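Local coordinates for putative glucose-6-phosphate 1-epimerase (Salmonella typhimurium, PDB 2HTA), which probably interconverts the alpha and beta anomers of glucose 6-phosphate and related hexose 6-phosphates, acting as a monomeric mutarotase, at residues A[73-78]-A[268-273]; A[116-121]-A[134-139]; A[150-155]-A[166-171]; A[182-187]-A[277-282]. One frame throughout, in Å; residues are numbered along the deposited sequence.

Interaction 1. Residues A[73-78]-A[268-273]; sequences VLWLSN and GDMPDD. With SO4 (sulfate ion), chain C.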
loop_
_atom_site.group_PDB
_atom_site.type_symbol
_atom_site.label_atom_id
_atom_site.label_comp_id
_atom_site.label_asym_id
_atom_site.label_seq_id
_atom_site.Cartn_x
_atom_site.Cartn_y
_atom_site.Cartn_z
ATOM N N VAL A 73 -0.069 10.710 -6.343
ATOM C CA VAL A 73 -1.258 10.068 -5.780
ATOM C C VAL A 73 -0.959 9.382 -4.448
ATOM O O VAL A 73 -1.815 9.353 -3.576
ATOM C CB VAL A 73 -1.818 9.059 -6.758
ATOM C CG1 VAL A 73 -3.054 8.323 -6.155
ATOM C CG2 VAL A 73 -2.261 9.800 -8.011
ATOM N N LEU A 74 0.198 8.747 -4.341
ATOM C CA LEU A 74 0.602 8.080 -3.108
ATOM C C LEU A 74 1.487 8.954 -2.254
ATOM O O LEU A 74 2.354 9.646 -2.751
ATOM C CB LEU A 74 1.383 6.796 -3.436
ATOM C CG LEU A 74 0.596 5.736 -4.236
ATOM C CD1 LEU A 74 1.536 4.628 -4.641
ATOM C CD2 LEU A 74 -0.614 5.203 -3.373
ATOM N N TRP A 75 1.315 8.854 -0.955
ATOM C CA TRP A 75 2.122 9.620 0.002
ATOM C C TRP A 75 3.268 8.706 0.421
ATOM O O TRP A 75 3.072 7.490 0.633
ATOM C CB TRP A 75 1.253 9.947 1.193
ATOM C CG TRP A 75 1.918 10.754 2.281
ATOM C CD1 TRP A 75 1.941 12.152 2.407
ATOM C CD2 TRP A 75 2.625 10.243 3.408
ATOM N NE1 TRP A 75 2.618 12.499 3.539
ATOM C CE2 TRP A 75 3.061 11.367 4.177
ATOM C CE3 TRP A 75 2.925 8.947 3.866
ATOM C CZ2 TRP A 75 3.773 11.225 5.342
ATOM C CZ3 TRP A 75 3.644 8.808 5.035
ATOM C CH2 TRP A 75 4.051 9.935 5.771
ATOM N N LEU A 76 4.456 9.287 0.567
ATOM C CA LEU A 76 5.636 8.595 1.033
ATOM C C LEU A 76 6.264 9.475 2.123
ATOM O O LEU A 76 6.281 10.685 1.992
ATOM C CB LEU A 76 6.627 8.419 -0.094
ATOM C CG LEU A 76 7.899 7.592 0.176
ATOM C CD1 LEU A 76 7.628 6.131 0.427
ATOM C CD2 LEU A 76 8.839 7.771 -0.994
ATOM N N SER A 77 6.710 8.867 3.215
ATOM C CA SER A 77 7.274 9.632 4.352
ATOM C C SER A 77 8.662 10.180 4.023
ATOM O O SER A 77 9.579 9.427 3.634
ATOM C CB SER A 77 7.354 8.739 5.594
ATOM O OG SER A 77 8.020 9.432 6.666
ATOM N N ASN A 78 8.811 11.492 4.172
ATOM C CA ASN A 78 10.113 12.153 4.045
ATOM C C ASN A 78 11.093 11.748 5.192
ATOM O O ASN A 78 12.321 12.047 5.158
ATOM C CB ASN A 78 9.917 13.694 3.965
ATOM C CG ASN A 78 11.233 14.451 3.568
ATOM O OD1 ASN A 78 11.634 15.439 4.235
ATOM N ND2 ASN A 78 11.914 13.979 2.513
ATOM N N GLY A 268 8.776 7.504 14.642
ATOM C CA GLY A 268 10.059 7.972 14.147
ATOM C C GLY A 268 10.268 7.940 12.637
ATOM O O GLY A 268 11.104 8.682 12.121
ATOM N N ASP A 269 9.514 7.111 11.915
ATOM C CA ASP A 269 9.638 7.057 10.449
ATOM C C ASP A 269 8.642 7.978 9.701
ATOM O O ASP A 269 8.445 7.878 8.482
ATOM C CB ASP A 269 9.559 5.582 9.981
ATOM C CG ASP A 269 8.262 4.904 10.352
ATOM O OD1 ASP A 269 8.163 3.690 10.073
ATOM O OD2 ASP A 269 7.339 5.583 10.890
ATOM N N MET A 270 8.037 8.880 10.461
ATOM C CA MET A 270 7.046 9.866 9.990
ATOM C C MET A 270 7.487 11.281 10.365
ATOM O O MET A 270 7.997 11.489 11.445
ATOM C CB MET A 270 5.686 9.578 10.671
ATOM C CG MET A 270 4.515 10.355 10.106
ATOM S SD MET A 270 2.905 9.558 10.333
ATOM C CE MET A 270 3.410 8.162 9.343
ATOM N N PRO A 271 7.256 12.265 9.485
ATOM C CA PRO A 271 7.344 13.645 9.853
ATOM C C PRO A 271 6.305 13.949 10.937
ATOM O O PRO A 271 5.199 13.368 10.946
ATOM C CB PRO A 271 6.947 14.361 8.549
ATOM C CG PRO A 271 7.257 13.398 7.508
ATOM C CD PRO A 271 6.813 12.137 8.084
ATOM N N ASP A 272 6.639 14.868 11.845
ATOM C CA ASP A 272 5.701 15.230 12.922
ATOM C C ASP A 272 4.317 15.632 12.384
ATOM O O ASP A 272 3.266 15.264 12.969
ATOM C CB ASP A 272 6.263 16.407 13.751
ATOM C CG ASP A 272 7.362 16.009 14.681
ATOM O OD1 ASP A 272 7.493 14.812 15.028
ATOM O OD2 ASP A 272 8.096 16.953 15.105
ATOM N N ASP A 273 4.317 16.374 11.272
ATOM C CA ASP A 273 3.078 16.803 10.614
ATOM C C ASP A 273 2.647 15.887 9.440
ATOM O O ASP A 273 1.771 16.261 8.647
ATOM C CB ASP A 273 3.203 18.233 10.089
ATOM C CG ASP A 273 3.107 19.257 11.202
ATOM O OD1 ASP A 273 2.519 18.926 12.280
ATOM O OD2 ASP A 273 3.611 20.390 11.019
HETATM S S SO4 C . 10.063 16.550 11.059
HETATM O O1 SO4 C . 9.229 17.239 10.059
HETATM O O2 SO4 C . 10.686 17.627 11.850
HETATM O O3 SO4 C . 9.278 15.770 11.969
HETATM O O4 SO4 C . 11.083 15.766 10.381
#

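Interaction 2. Residues A[116-121]-A[134-139]; sequences LPWALK and FELQSS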
loop_
_atom_site.group_PDB
_atom_site.type_symbol
_atom_site.label_atom_id
_atom_site.label_comp_id
_atom_site.label_asym_id
_atom_site.label_seq_id
_atom_site.Cartn_x
_atom_site.Cartn_y
_atom_site.Cartn_z
ATOM N N LEU A 116 11.281 -8.171 3.255
ATOM C CA LEU A 116 12.219 -9.035 2.511
ATOM C C LEU A 116 12.380 -8.590 1.055
ATOM O O LEU A 116 11.457 -7.991 0.502
ATOM C CB LEU A 116 11.700 -10.481 2.532
ATOM C CG LEU A 116 11.544 -11.097 3.923
ATOM C CD1 LEU A 116 10.818 -12.455 3.743
ATOM C CD2 LEU A 116 12.958 -11.286 4.547
ATOM N N PRO A 117 13.551 -8.891 0.440
ATOM C CA PRO A 117 13.770 -8.537 -0.935
ATOM C C PRO A 117 13.001 -9.449 -1.857
ATOM O O PRO A 117 13.112 -10.682 -1.747
ATOM C CB PRO A 117 15.289 -8.728 -1.111
ATOM C CG PRO A 117 15.707 -9.738 0.009
ATOM C CD PRO A 117 14.736 -9.522 1.075
ATOM N N TRP A 118 12.222 -8.841 -2.751
ATOM C CA TRP A 118 11.538 -9.565 -3.856
ATOM C C TRP A 118 12.308 -9.419 -5.176
ATOM O O TRP A 118 12.981 -8.418 -5.418
ATOM C CB TRP A 118 10.139 -9.010 -4.136
ATOM C CG TRP A 118 9.141 -9.054 -2.996
ATOM C CD1 TRP A 118 9.369 -8.691 -1.684
ATOM C CD2 TRP A 118 7.750 -9.396 -3.088
ATOM N NE1 TRP A 118 8.201 -8.808 -0.953
ATOM C CE2 TRP A 118 7.187 -9.235 -1.778
ATOM C CE3 TRP A 118 6.937 -9.854 -4.121
ATOM C CZ2 TRP A 118 5.809 -9.464 -1.497
ATOM C CZ3 TRP A 118 5.551 -10.086 -3.848
ATOM C CH2 TRP A 118 5.009 -9.908 -2.548
ATOM N N ALA A 119 12.131 -10.390 -6.056
ATOM C CA ALA A 119 12.820 -10.357 -7.354
ATOM C C ALA A 119 11.865 -9.656 -8.316
ATOM O O ALA A 119 10.670 -9.820 -8.210
ATOM C CB ALA A 119 13.103 -11.820 -7.821
ATOM N N LEU A 120 12.388 -8.874 -9.223
ATOM C CA LEU A 120 11.582 -8.428 -10.338
ATOM C C LEU A 120 11.647 -9.490 -11.403
ATOM O O LEU A 120 12.669 -9.657 -12.116
ATOM C CB LEU A 120 12.101 -7.082 -10.824
ATOM C CG LEU A 120 11.544 -6.560 -12.164
ATOM C CD1 LEU A 120 10.034 -6.310 -11.940
ATOM C CD2 LEU A 120 12.188 -5.248 -12.629
ATOM N N LYS A 121 10.550 -10.252 -11.535
ATOM C CA LYS A 121 10.512 -11.439 -12.356
ATOM C C LYS A 121 10.185 -11.089 -13.801
ATOM O O LYS A 121 10.717 -11.747 -14.723
ATOM C CB LYS A 121 9.423 -12.386 -11.817
ATOM C CG LYS A 121 9.364 -13.724 -12.440
ATOM C CD LYS A 121 8.140 -14.524 -11.898
ATOM C CE LYS A 121 8.229 -15.996 -12.347
ATOM N NZ LYS A 121 9.578 -16.626 -12.009
ATOM N N PHE A 134 6.636 -8.923 -9.416
ATOM C CA PHE A 134 7.667 -9.194 -8.401
ATOM C C PHE A 134 7.334 -10.536 -7.760
ATOM O O PHE A 134 6.143 -10.924 -7.636
ATOM C CB PHE A 134 7.643 -8.088 -7.331
ATOM C CG PHE A 134 8.062 -6.742 -7.825
ATOM C CD1 PHE A 134 7.114 -5.832 -8.396
ATOM C CD2 PHE A 134 9.394 -6.365 -7.762
ATOM C CE1 PHE A 134 7.540 -4.540 -8.837
ATOM C CE2 PHE A 134 9.793 -5.076 -8.181
ATOM C CZ PHE A 134 8.889 -4.184 -8.712
ATOM N N GLU A 135 8.366 -11.248 -7.294
ATOM C CA GLU A 135 8.109 -12.565 -6.681
ATOM C C GLU A 135 8.880 -12.676 -5.345
ATOM O O GLU A 135 10.048 -12.286 -5.271
ATOM C CB GLU A 135 8.635 -13.636 -7.629
ATOM C CG GLU A 135 8.405 -15.054 -7.105
ATOM C CD GLU A 135 8.892 -16.089 -8.115
ATOM O OE1 GLU A 135 10.103 -16.315 -8.210
ATOM O OE2 GLU A 135 8.070 -16.624 -8.866
ATOM N N LEU A 136 8.239 -13.269 -4.344
ATOM C CA LEU A 136 8.902 -13.597 -3.085
ATOM C C LEU A 136 8.712 -15.076 -2.849
ATOM O O LEU A 136 7.637 -15.611 -3.100
ATOM C CB LEU A 136 8.328 -12.790 -1.931
ATOM C CG LEU A 136 9.032 -13.055 -0.566
ATOM C CD1 LEU A 136 10.384 -12.302 -0.542
ATOM C CD2 LEU A 136 8.134 -12.478 0.484
ATOM N N GLN A 137 9.780 -15.781 -2.419
ATOM C CA GLN A 137 9.626 -17.209 -2.108
ATOM C C GLN A 137 10.101 -17.505 -0.713
ATOM O O GLN A 137 10.958 -16.806 -0.176
ATOM C CB GLN A 137 10.397 -18.077 -3.077
ATOM C CG GLN A 137 9.785 -17.991 -4.505
ATOM C CD GLN A 137 10.356 -19.006 -5.408
ATOM O OE1 GLN A 137 11.469 -18.835 -5.879
ATOM N NE2 GLN A 137 9.610 -20.088 -5.663
ATOM N N SER A 138 9.563 -18.559 -0.141
ATOM C CA SER A 138 10.066 -19.048 1.141
ATOM C C SER A 138 11.506 -19.512 1.015
ATOM O O SER A 138 12.005 -19.807 -0.087
ATOM C CB SER A 138 9.181 -20.221 1.643
ATOM O OG SER A 138 8.969 -21.152 0.615
ATOM N N SER A 139 12.192 -19.543 2.138
ATOM C CA SER A 139 13.597 -19.940 2.167
ATOM C C SER A 139 13.786 -20.571 3.545
ATOM O O SER A 139 12.881 -20.522 4.384
ATOM C CB SER A 139 14.453 -18.703 2.082
ATOM O OG SER A 139 14.249 -17.900 3.239
#

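Interaction 3. Residues A[150-155]-A[166-171]; sequences FTLLAR and LEAHGE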
loop_
_atom_site.group_PDB
_atom_site.type_symbol
_atom_site.label_atom_id
_atom_site.label_comp_id
_atom_site.label_asym_id
_atom_site.label_seq_id
_atom_site.Cartn_x
_atom_site.Cartn_y
_atom_site.Cartn_z
ATOM N N PHE A 150 5.996 -21.103 0.290
ATOM C CA PHE A 150 5.089 -20.210 -0.447
ATOM C C PHE A 150 5.842 -19.569 -1.630
ATOM O O PHE A 150 7.082 -19.524 -1.637
ATOM C CB PHE A 150 4.550 -19.087 0.494
ATOM C CG PHE A 150 5.629 -18.069 0.939
ATOM C CD1 PHE A 150 6.305 -18.235 2.172
ATOM C CD2 PHE A 150 5.939 -16.958 0.161
ATOM C CE1 PHE A 150 7.250 -17.296 2.558
ATOM C CE2 PHE A 150 6.933 -16.049 0.505
ATOM C CZ PHE A 150 7.592 -16.212 1.752
ATOM N N THR A 151 5.070 -19.116 -2.623
ATOM C CA THR A 151 5.556 -18.171 -3.635
ATOM C C THR A 151 4.481 -17.073 -3.710
ATOM O O THR A 151 3.288 -17.365 -3.950
ATOM C CB THR A 151 5.681 -18.831 -5.022
ATOM O OG1 THR A 151 6.575 -19.938 -4.930
ATOM C CG2 THR A 151 6.237 -17.820 -6.011
ATOM N N LEU A 152 4.893 -15.822 -3.482
ATOM C CA LEU A 152 3.995 -14.695 -3.468
ATOM C C LEU A 152 4.365 -13.858 -4.688
ATOM O O LEU A 152 5.568 -13.649 -4.946
ATOM C CB LEU A 152 4.298 -13.824 -2.250
ATOM C CG LEU A 152 3.345 -13.506 -1.127
ATOM C CD1 LEU A 152 3.901 -12.284 -0.272
ATOM C CD2 LEU A 152 1.897 -13.275 -1.557
ATOM N N LEU A 153 3.352 -13.480 -5.477
ATOM C CA LEU A 153 3.528 -12.621 -6.635
ATOM C C LEU A 153 2.794 -11.313 -6.439
ATOM O O LEU A 153 1.655 -11.320 -5.992
ATOM C CB LEU A 153 2.995 -13.286 -7.928
ATOM C CG LEU A 153 3.813 -14.545 -8.209
ATOM C CD1 LEU A 153 3.092 -15.615 -8.922
ATOM C CD2 LEU A 153 5.099 -14.184 -8.955
ATOM N N ALA A 154 3.430 -10.201 -6.790
ATOM C CA ALA A 154 2.776 -8.876 -6.740
ATOM C C ALA A 154 2.876 -8.358 -8.183
ATOM O O ALA A 154 3.987 -8.204 -8.713
ATOM C CB ALA A 154 3.476 -7.930 -5.771
ATOM N N ARG A 155 1.734 -8.184 -8.816
ATOM C CA ARG A 155 1.672 -7.696 -10.214
ATOM C C ARG A 155 1.112 -6.317 -10.172
ATOM O O ARG A 155 0.085 -6.101 -9.509
ATOM C CB ARG A 155 0.773 -8.624 -11.037
ATOM C CG ARG A 155 1.265 -10.083 -11.079
ATOM C CD ARG A 155 0.400 -10.900 -12.022
ATOM N NE ARG A 155 1.041 -12.151 -12.389
ATOM C CZ ARG A 155 0.838 -13.302 -11.755
ATOM N NH1 ARG A 155 1.469 -14.407 -12.153
ATOM N NH2 ARG A 155 -0.025 -13.353 -10.754
ATOM N N LEU A 166 -2.066 -8.983 -5.556
ATOM C CA LEU A 166 -1.282 -9.918 -4.758
ATOM C C LEU A 166 -1.811 -11.361 -4.851
ATOM O O LEU A 166 -2.992 -11.616 -4.632
ATOM C CB LEU A 166 -1.315 -9.456 -3.298
ATOM C CG LEU A 166 -0.445 -10.325 -2.384
ATOM C CD1 LEU A 166 1.070 -10.118 -2.628
ATOM C CD2 LEU A 166 -0.834 -10.045 -0.918
ATOM N N GLU A 167 -0.931 -12.324 -5.098
ATOM C CA GLU A 167 -1.359 -13.715 -5.323
ATOM C C GLU A 167 -0.393 -14.631 -4.566
ATOM O O GLU A 167 0.839 -14.537 -4.750
ATOM C CB GLU A 167 -1.278 -14.005 -6.825
ATOM C CG GLU A 167 -1.587 -15.410 -7.210
ATOM C CD GLU A 167 -1.547 -15.564 -8.765
ATOM O OE1 GLU A 167 -0.535 -16.061 -9.357
ATOM O OE2 GLU A 167 -2.546 -15.129 -9.368
ATOM N N ALA A 168 -0.945 -15.449 -3.684
ATOM C CA ALA A 168 -0.125 -16.300 -2.789
ATOM C C ALA A 168 -0.354 -17.773 -3.142
ATOM O O ALA A 168 -1.503 -18.261 -3.137
ATOM C CB ALA A 168 -0.477 -16.037 -1.328
ATOM N N HIS A 169 0.719 -18.467 -3.487
ATOM C CA HIS A 169 0.651 -19.883 -3.849
ATOM C C HIS A 169 1.184 -20.716 -2.686
ATOM O O HIS A 169 2.293 -20.483 -2.200
ATOM C CB HIS A 169 1.516 -20.161 -5.075
ATOM C CG HIS A 169 1.023 -19.467 -6.308
ATOM N ND1 HIS A 169 0.330 -20.121 -7.307
ATOM C CD2 HIS A 169 1.141 -18.182 -6.706
ATOM C CE1 HIS A 169 0.033 -19.258 -8.270
ATOM N NE2 HIS A 169 0.514 -18.078 -7.929
ATOM N N GLY A 170 0.436 -21.730 -2.309
ATOM C CA GLY A 170 0.874 -22.599 -1.166
ATOM C C GLY A 170 -0.343 -23.269 -0.547
ATOM O O GLY A 170 -1.431 -23.248 -1.144
ATOM N N GLU A 171 -0.178 -23.846 0.646
ATOM C CA GLU A 171 -1.312 -24.446 1.347
ATOM C C GLU A 171 -1.332 -23.854 2.723
ATOM O O GLU A 171 -0.531 -24.274 3.594
ATOM C CB GLU A 171 -1.132 -25.964 1.478
ATOM C CG GLU A 171 -0.739 -26.727 0.205
ATOM C CD GLU A 171 -1.872 -26.869 -0.821
ATOM O OE1 GLU A 171 -3.066 -27.157 -0.463
ATOM O OE2 GLU A 171 -1.555 -26.707 -2.029
#

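Interaction 4. Residues A[182-187]-A[277-282]; sequences FNVGDI and TFVCVE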
loop_
_atom_site.group_PDB
_atom_site.type_symbol
_atom_site.label_atom_id
_atom_site.label_comp_id
_atom_site.label_asym_id
_atom_site.label_seq_id
_atom_site.Cartn_x
_atom_site.Cartn_y
_atom_site.Cartn_z
ATOM N N PHE A 182 -2.523 7.504 0.602
ATOM C CA PHE A 182 -2.939 8.415 -0.447
ATOM C C PHE A 182 -2.630 9.822 -0.004
ATOM O O PHE A 182 -2.937 10.224 1.112
ATOM C CB PHE A 182 -4.426 8.214 -0.729
ATOM C CG PHE A 182 -4.715 6.881 -1.315
ATOM C CD1 PHE A 182 -5.278 5.860 -0.540
ATOM C CD2 PHE A 182 -4.319 6.596 -2.620
ATOM C CE1 PHE A 182 -5.475 4.585 -1.080
ATOM C CE2 PHE A 182 -4.542 5.323 -3.196
ATOM C CZ PHE A 182 -5.115 4.315 -2.414
ATOM N N ASN A 183 -1.986 10.534 -0.915
ATOM C CA ASN A 183 -1.593 11.937 -0.760
ATOM C C ASN A 183 -2.849 12.796 -0.826
ATOM O O ASN A 183 -3.644 12.699 -1.761
ATOM C CB ASN A 183 -0.596 12.253 -1.886
ATOM C CG ASN A 183 0.060 13.627 -1.762
ATOM O OD1 ASN A 183 0.381 14.078 -0.666
ATOM N ND2 ASN A 183 0.284 14.296 -2.920
ATOM N N VAL A 184 -3.062 13.572 0.226
ATOM C CA VAL A 184 -4.205 14.495 0.312
ATOM C C VAL A 184 -3.717 15.903 0.638
ATOM O O VAL A 184 -2.642 16.071 1.232
ATOM C CB VAL A 184 -5.320 14.066 1.321
ATOM C CG1 VAL A 184 -5.901 12.718 0.911
ATOM C CG2 VAL A 184 -4.810 14.007 2.760
ATOM N N GLY A 185 -4.504 16.908 0.259
ATOM C CA GLY A 185 -4.095 18.306 0.574
ATOM C C GLY A 185 -4.116 18.624 2.047
ATOM O O GLY A 185 -3.162 19.225 2.594
ATOM N N ASP A 186 -5.202 18.231 2.698
ATOM C CA ASP A 186 -5.360 18.464 4.123
ATOM C C ASP A 186 -6.329 17.481 4.734
ATOM O O ASP A 186 -7.534 17.505 4.442
ATOM C CB ASP A 186 -5.936 19.866 4.286
ATOM C CG ASP A 186 -6.046 20.312 5.733
ATOM O OD1 ASP A 186 -5.965 19.506 6.677
ATOM O OD2 ASP A 186 -6.200 21.531 5.905
ATOM N N ILE A 187 -5.844 16.678 5.666
ATOM C CA ILE A 187 -6.679 15.612 6.216
ATOM C C ILE A 187 -7.967 16.158 6.874
ATOM O O ILE A 187 -9.007 15.492 6.915
ATOM C CB ILE A 187 -5.873 14.789 7.238
ATOM C CG1 ILE A 187 -6.695 13.617 7.781
ATOM C CG2 ILE A 187 -5.399 15.680 8.372
ATOM C CD1 ILE A 187 -6.981 12.489 6.762
ATOM N N THR A 277 -1.138 15.143 5.477
ATOM C CA THR A 277 -1.203 15.011 4.030
ATOM C C THR A 277 -1.376 13.577 3.512
ATOM O O THR A 277 -1.132 13.299 2.318
ATOM C CB THR A 277 -0.010 15.693 3.344
ATOM O OG1 THR A 277 1.213 15.223 3.936
ATOM C CG2 THR A 277 -0.135 17.228 3.543
ATOM N N PHE A 278 -1.867 12.688 4.379
ATOM C CA PHE A 278 -2.311 11.383 3.878
ATOM C C PHE A 278 -3.531 10.837 4.577
ATOM O O PHE A 278 -3.845 11.218 5.731
ATOM C CB PHE A 278 -1.156 10.363 3.881
ATOM C CG PHE A 278 -0.867 9.752 5.247
ATOM C CD1 PHE A 278 -1.554 8.613 5.699
ATOM C CD2 PHE A 278 0.105 10.325 6.077
ATOM C CE1 PHE A 278 -1.286 8.060 6.958
ATOM C CE2 PHE A 278 0.398 9.753 7.342
ATOM C CZ PHE A 278 -0.287 8.627 7.756
ATOM N N VAL A 279 -4.214 9.921 3.883
ATOM C CA VAL A 279 -5.202 9.053 4.515
ATOM C C VAL A 279 -4.913 7.662 3.955
ATOM O O VAL A 279 -4.585 7.529 2.763
ATOM C CB VAL A 279 -6.668 9.484 4.220
ATOM C CG1 VAL A 279 -7.039 9.366 2.715
ATOM C CG2 VAL A 279 -7.682 8.719 5.023
ATOM N N CYS A 280 -5.007 6.654 4.823
ATOM C CA CYS A 280 -4.917 5.275 4.350
ATOM C C CYS A 280 -6.259 4.689 4.067
ATOM O O CYS A 280 -7.144 4.714 4.934
ATOM C CB CYS A 280 -4.153 4.372 5.339
ATOM S SG CYS A 280 -2.410 4.749 5.397
ATOM N N VAL A 281 -6.408 4.135 2.853
ATOM C CA VAL A 281 -7.618 3.393 2.484
ATOM C C VAL A 281 -7.104 2.056 1.934
ATOM O O VAL A 281 -6.543 1.976 0.807
ATOM C CB VAL A 281 -8.537 4.165 1.433
ATOM C CG1 VAL A 281 -9.724 3.265 0.923
ATOM C CG2 VAL A 281 -9.021 5.561 1.970
ATOM N N GLU A 282 -7.261 1.011 2.756
ATOM C CA GLU A 282 -6.541 -0.247 2.587
ATOM C C GLU A 282 -7.488 -1.329 2.096
ATOM O O GLU A 282 -8.617 -1.420 2.593
ATOM C CB GLU A 282 -5.983 -0.670 3.958
ATOM C CG GLU A 282 -5.219 0.471 4.629
ATOM C CD GLU A 282 -4.737 0.096 6.020
ATOM O OE1 GLU A 282 -4.592 -1.097 6.309
ATOM O OE2 GLU A 282 -4.453 1.021 6.799
#

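Interaction 1. Residues A[73-78]-A[268-273]
S77 and P271 meet at the middle of this contact between two loops. The S77 hydroxyl donates to the backbone carbonyl of D269. At 2.4 Å from S77 OG to D269 O the bond is unusually short, and its exact length is doubtful. OG lies anti to the S77 backbone nitrogen (chi1 174°), which carries it toward segment 268-273. The P271 ring packs against the same hydroxyl, with P271 CD 3.3 Å from S77 OG. That CD also sits at the edge of the indole, near its plane, 4.2 Å from W75 CZ2. M270 crosses the indole side chain at about a right angle. A bend at chi3 (-62°) places M270 CE 4.0 Å from W75 CH2. P271 CG lies 4.1 Å from N78 N.

Neither segment is regular helix or strand. Segment 73-78 links strands 61-67 and 94-95, and segment 268-273 links helix 260-266 to strand 278-286. Both are connections in the beta-sandwich fold of the galactose mutarotase superfamily.

A second shell holds the loops in place. N79 N also bonds to S77 OG, and the S77 backbone pairs with that of R89. The D269 carboxylate makes a salt bridge to R89, a substrate-binding residue by similarity, so D269 probably helps to position it. The W75 ring meets that of F278. A sulfate ion, probably from the crystallisation liquor, accepts a hydrogen bond from D272 N to its O3 (2.8 Å, N-H...O angle 165°). N79 ND2 binds the same ion.

Interaction 2. Residues A[116-121]-A[134-139]
W118 and L136 cross at about a right angle, with L136 CB lying over the indole face. This CB is 3.8 Å from the centroid of the five-membered ring, a CH-pi contact. W118 CG is anti to its carbonyl carbon (chi1 -60°), which lays the indole face against L136 CB. The indole edge faces the carbonyl carbon of F134, and W118 CE3 is 3.7 Å from F134 CB. The indole NE1 is bonded to A113 O. L136 CD2 lies by NE1 of the indole. L136 CD1 also touches the indole, at W118 CD1, and goes on to P117 O (3.4 Å) and L116 CB (3.8 Å).

The segments belong to the beta hairpin of strands 119-125 and 130-137. Strand 119-125 is an outermost strand of a long antiparallel sheet. A119 and E135 form a hydrogen-bonded pair, with A119 N to E135 O and E135 N to A119 O both 2.9 Å.

L120 and F134 form the next, non-hydrogen-bonded pair. L120 CD1 sits over the phenyl face, 4.1 Å from the ring centroid and offset toward its rim. F55 meets the F134 ring as well. The side chains of A119 and E135 point to the other side of the sheet. There K121 runs extended as far as CE, then turns at chi4 (52°) toward the carboxylate. Its NZ makes a rather long salt bridge of 3.5 Å to E135 OE2.

Interaction 3. Residues A[150-155]-A[166-171]
R155 and E167 cross at an angle, their guanidinium and carboxylate planes turned 63° apart. R155 NH2 donates to E167 OE1 at 3.1 Å in a nearly straight bond (177°). The acceptor lies in the guanidinium plane, but the donor stands above the carboxylate plane. H169 NE2 reaches the same oxygen from the opposite face, on the anti side and 33° out of the carboxylate plane, with NE2 to OE1 2.7 Å. Two donors therefore grip E167 OE1 and limit the carboxylate's rotation. H169 ND1 bonds to the E295 carboxylate, so carboxylates flank both ring nitrogens. This may favour a charged imidazole, though R155 nearby would oppose it.

L153 lies alongside E167 and points the same way. Its CD1 rests against this hydrogen-bonded pair, 3.7 Å from both E167 OE1 and H169 NE2.

Strands 151-158 and 162-169 form an antiparallel beta hairpin. T151 with H169 and L153 with E167 are its hydrogen-bonded pairs here.

The opposite side of the hairpin is apolar. L152 and L166 pack tightly, with L152 CD2 3.4 Å from L166 CD1. The same L152 CD2 is 3.6 Å from A168 CB. W96 and W118 also touch L152 on this side.

Interaction 4. Residues A[182-187]-A[277-282]
The F182 ring turns its edge to strand 278-286. V279 O and V281 O both lie at that edge, near the ring plane, and V281 N is in plane with it. F182 CE1 is 3.4 Å from V281 O and 4.0 Å from V281 CB. I235, I244 and V246, on strands of the other large sheet, touch the F182 side chain. The other aromatic group, F278, projects from the opposite side of the sheet. Its CB passes 3.3 Å from F182 O, but its ring leads away from segment 182-187 and meets that of Y181.

F182 and V279 form a hydrogen-bonded antiparallel pair, with F182 N to V279 O 3.0 Å and V279 N to F182 O 3.1 Å. N183 and F278 make the following non-hydrogen-bonded pair. V184 N then bonds to T277 O at 2.9 Å. This bond is straight at the hydrogen (174°), yet the donor stands 57° out of the carbonyl plane.

V184 CG2 covers F278 N at 3.6 Å, and that buried nitrogen has no hydrogen-bond partner in the model. Beyond the strand pair, I187 turns back toward segment 277-282. Its CD1 lies near F278 O and 3.9 Å from V279 CB.

The paired strands also carry the probable active-site residues, H179 on strand 172-183 and E282 on strand 278-286. A histidine and a glutamate on adjacent antiparallel strands are characteristic of galactose mutarotases and their relatives.

Interactions 1 and 4 touch, with centres 10 Å apart. V73 O probably bonds to N183 N. Their segments alternate along the chain. Interactions 2 and 3, also 10 Å apart, are consecutive hairpins joined where strands 130-137 and 151-158 pair. The two groups are 26 to 29 Å apart by centres and do not touch. The hairpins form one end of the nine-stranded sheet; interaction 4 lies in the eight-stranded one, across the chain's centre. Strand 162-169 of interaction 3 is followed by strand 172-183 of interaction 4. Interactions 1 and 4 lie near predicted substrate-binding and active-site residues. The W118 side chain of interaction 2 is about 7 Å from that of R114, also predicted to bind substrate.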